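Side-chain contact in ectonucleoside triphosphate diphosphohydrolase 4 (Homo sapiens, PDB 6WG5), which belongs to the GDA1/CD39 family of nucleoside phosphatases, within the actin-like ATPase clan: residues A[384-387]-A[388-392]. Sequence-based numbering, arbitrary orientation.
Sequences FSEF and YYCTE
Ser385 O receives two backbone N-H groups where strand 381-385 passes directly into helix 386-392. Tyr389 N gives the straighter bond, 3.0 Å to Ser385 O with an N-H...O angle of 167°, and Tyr388 N lies 2.8 Å from the same oxygen, above its carbonyl plane and more bent. One residue further on, Cys390 N bonds to Glu386 O at 2.7 Å, which completes the first turn. Ser385 stands at the N-cap position with a positive phi; its hydroxyl makes no capping bond and is hydrogen-bonded instead to Asp224 OD1.

The Tyr389 ring folds back over this corner. Its CG stays beside its own backbone N (chi1 -59°), which brings one face over Ser385 O, 3.4 Å above the ring plane and toward the rim, while CE2 reaches the Ser385 backbone. The Glu386 chain, bent at chi2, crosses this tyrosine at about a right angle, the carboxylate and ring planes 70° apart. Its OE1 comes within 3.4 Å of Cys390 SG and forms a salt bridge with Arg438, so the carboxylate faces both its own helix and helix 436-456. At the following turn, Thr391 OG1 sits 3.0 Å from Phe387 O and 3.1 Å from Tyr388 O, its single proton within reach of both, and is hydrogen-bonded to Thr468 OG1 of strand 466-468.

The junction lies at the C-terminal end of strand 381-385, an inner strand of a mixed sheet, parallel to both strand 221-225 and strand 466-468. Phe387 packs on Leu223 and Met225 of the former, on Thr468 of the latter and on Met449 of helix 436-456, while Tyr389 stacks with His433 just before that helix.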
loop_
_atom_site.group_PDB
_atom_site.type_symbol
_atom_site.label_atom_id
_atom_site.label_comp_id
_atom_site.label_asym_id
_atom_site.label_seq_id
_atom_site.Cartn_x
_atom_site.Cartn_y
_atom_site.Cartn_z
ATOM N N PHE A 384 6.990 2.561 2.695
ATOM C CA PHE A 384 6.421 1.702 3.722
ATOM C C PHE A 384 7.096 0.335 3.706
ATOM O O PHE A 384 7.850 -0.006 2.793
ATOM C CB PHE A 384 4.909 1.547 3.528
ATOM C CG PHE A 384 4.145 2.827 3.704
ATOM C CD1 PHE A 384 3.885 3.324 4.971
ATOM C CD2 PHE A 384 3.685 3.533 2.606
ATOM C CE1 PHE A 384 3.181 4.503 5.136
ATOM C CE2 PHE A 384 2.984 4.709 2.766
ATOM C CZ PHE A 384 2.731 5.195 4.033
ATOM N N SER A 385 6.811 -0.443 4.750
ATOM C CA SER A 385 7.299 -1.818 4.900
ATOM C C SER A 385 8.824 -1.807 4.851
ATOM O O SER A 385 9.440 -1.094 5.660
ATOM C CB SER A 385 6.607 -2.694 3.856
ATOM O OG SER A 385 5.227 -2.820 4.146
ATOM N N GLU A 386 9.466 -2.560 3.953
ATOM C CA GLU A 386 10.921 -2.683 3.979
ATOM C C GLU A 386 11.616 -1.333 3.865
ATOM O O GLU A 386 12.718 -1.162 4.397
ATOM C CB GLU A 386 11.386 -3.609 2.855
ATOM C CG GLU A 386 10.952 -5.052 3.030
ATOM C CD GLU A 386 11.538 -5.688 4.274
ATOM O OE1 GLU A 386 12.638 -5.267 4.694
ATOM O OE2 GLU A 386 10.898 -6.606 4.834
ATOM N N PHE A 387 11.004 -0.367 3.174
ATOM C CA PHE A 387 11.604 0.959 3.093
ATOM C C PHE A 387 11.821 1.556 4.479
ATOM O O PHE A 387 12.772 2.318 4.685
ATOM C CB PHE A 387 10.735 1.884 2.242
ATOM C CG PHE A 387 10.798 1.586 0.773
ATOM C CD1 PHE A 387 11.890 1.988 0.020
ATOM C CD2 PHE A 387 9.767 0.906 0.143
ATOM C CE1 PHE A 387 11.955 1.712 -1.335
ATOM C CE2 PHE A 387 9.825 0.628 -1.209
ATOM C CZ PHE A 387 10.921 1.034 -1.949
ATOM N N TYR A 388 10.960 1.219 5.438
ATOM C CA TYR A 388 11.138 1.663 6.813
ATOM C C TYR A 388 11.983 0.688 7.625
ATOM O O TYR A 388 12.870 1.112 8.373
ATOM C CB TYR A 388 9.775 1.850 7.483
ATOM C CG TYR A 388 9.860 2.381 8.893
ATOM C CD1 TYR A 388 10.072 3.731 9.133
ATOM C CD2 TYR A 388 9.730 1.533 9.986
ATOM C CE1 TYR A 388 10.149 4.224 10.422
ATOM C CE2 TYR A 388 9.807 2.017 11.280
ATOM C CZ TYR A 388 10.017 3.363 11.491
ATOM O OH TYR A 388 10.097 3.854 12.776
ATOM N N TYR A 389 11.726 -0.615 7.491
ATOM C CA TYR A 389 12.479 -1.602 8.257
ATOM C C TYR A 389 13.963 -1.560 7.907
ATOM O O TYR A 389 14.819 -1.738 8.781
ATOM C CB TYR A 389 11.911 -2.999 8.007
ATOM C CG TYR A 389 10.452 -3.149 8.371
ATOM C CD1 TYR A 389 9.926 -2.529 9.496
ATOM C CD2 TYR A 389 9.598 -3.911 7.586
ATOM C CE1 TYR A 389 8.593 -2.666 9.831
ATOM C CE2 TYR A 389 8.262 -4.053 7.913
ATOM C CZ TYR A 389 7.767 -3.428 9.035
ATOM O OH TYR A 389 6.438 -3.566 9.365
ATOM N N CYS A 390 14.290 -1.321 6.637
ATOM C CA CYS A 390 15.681 -1.313 6.206
ATOM C C CYS A 390 16.407 -0.018 6.549
ATOM O O CYS A 390 17.641 0.013 6.478
ATOM C CB CYS A 390 15.768 -1.559 4.699
ATOM S SG CYS A 390 15.356 -3.250 4.198
ATOM N N THR A 391 15.686 1.043 6.908
ATOM C CA THR A 391 16.318 2.284 7.343
ATOM C C THR A 391 16.314 2.456 8.854
ATOM O O THR A 391 17.196 3.136 9.386
ATOM C CB THR A 391 15.627 3.502 6.711
ATOM O OG1 THR A 391 14.229 3.490 7.028
ATOM C CG2 THR A 391 15.808 3.511 5.200
ATOM N N GLU A 392 15.357 1.853 9.558
ATOM C CA GLU A 392 15.166 2.100 10.982
ATOM C C GLU A 392 15.555 0.935 11.879
ATOM O O GLU A 392 16.182 1.154 12.917
ATOM C CB GLU A 392 13.701 2.461 11.257
ATOM C CG GLU A 392 13.392 2.718 12.725
ATOM C CD GLU A 392 14.256 3.812 13.318
ATOM O OE1 GLU A 392 14.716 4.685 12.549
ATOM O OE2 GLU A 392 14.479 3.795 14.548
#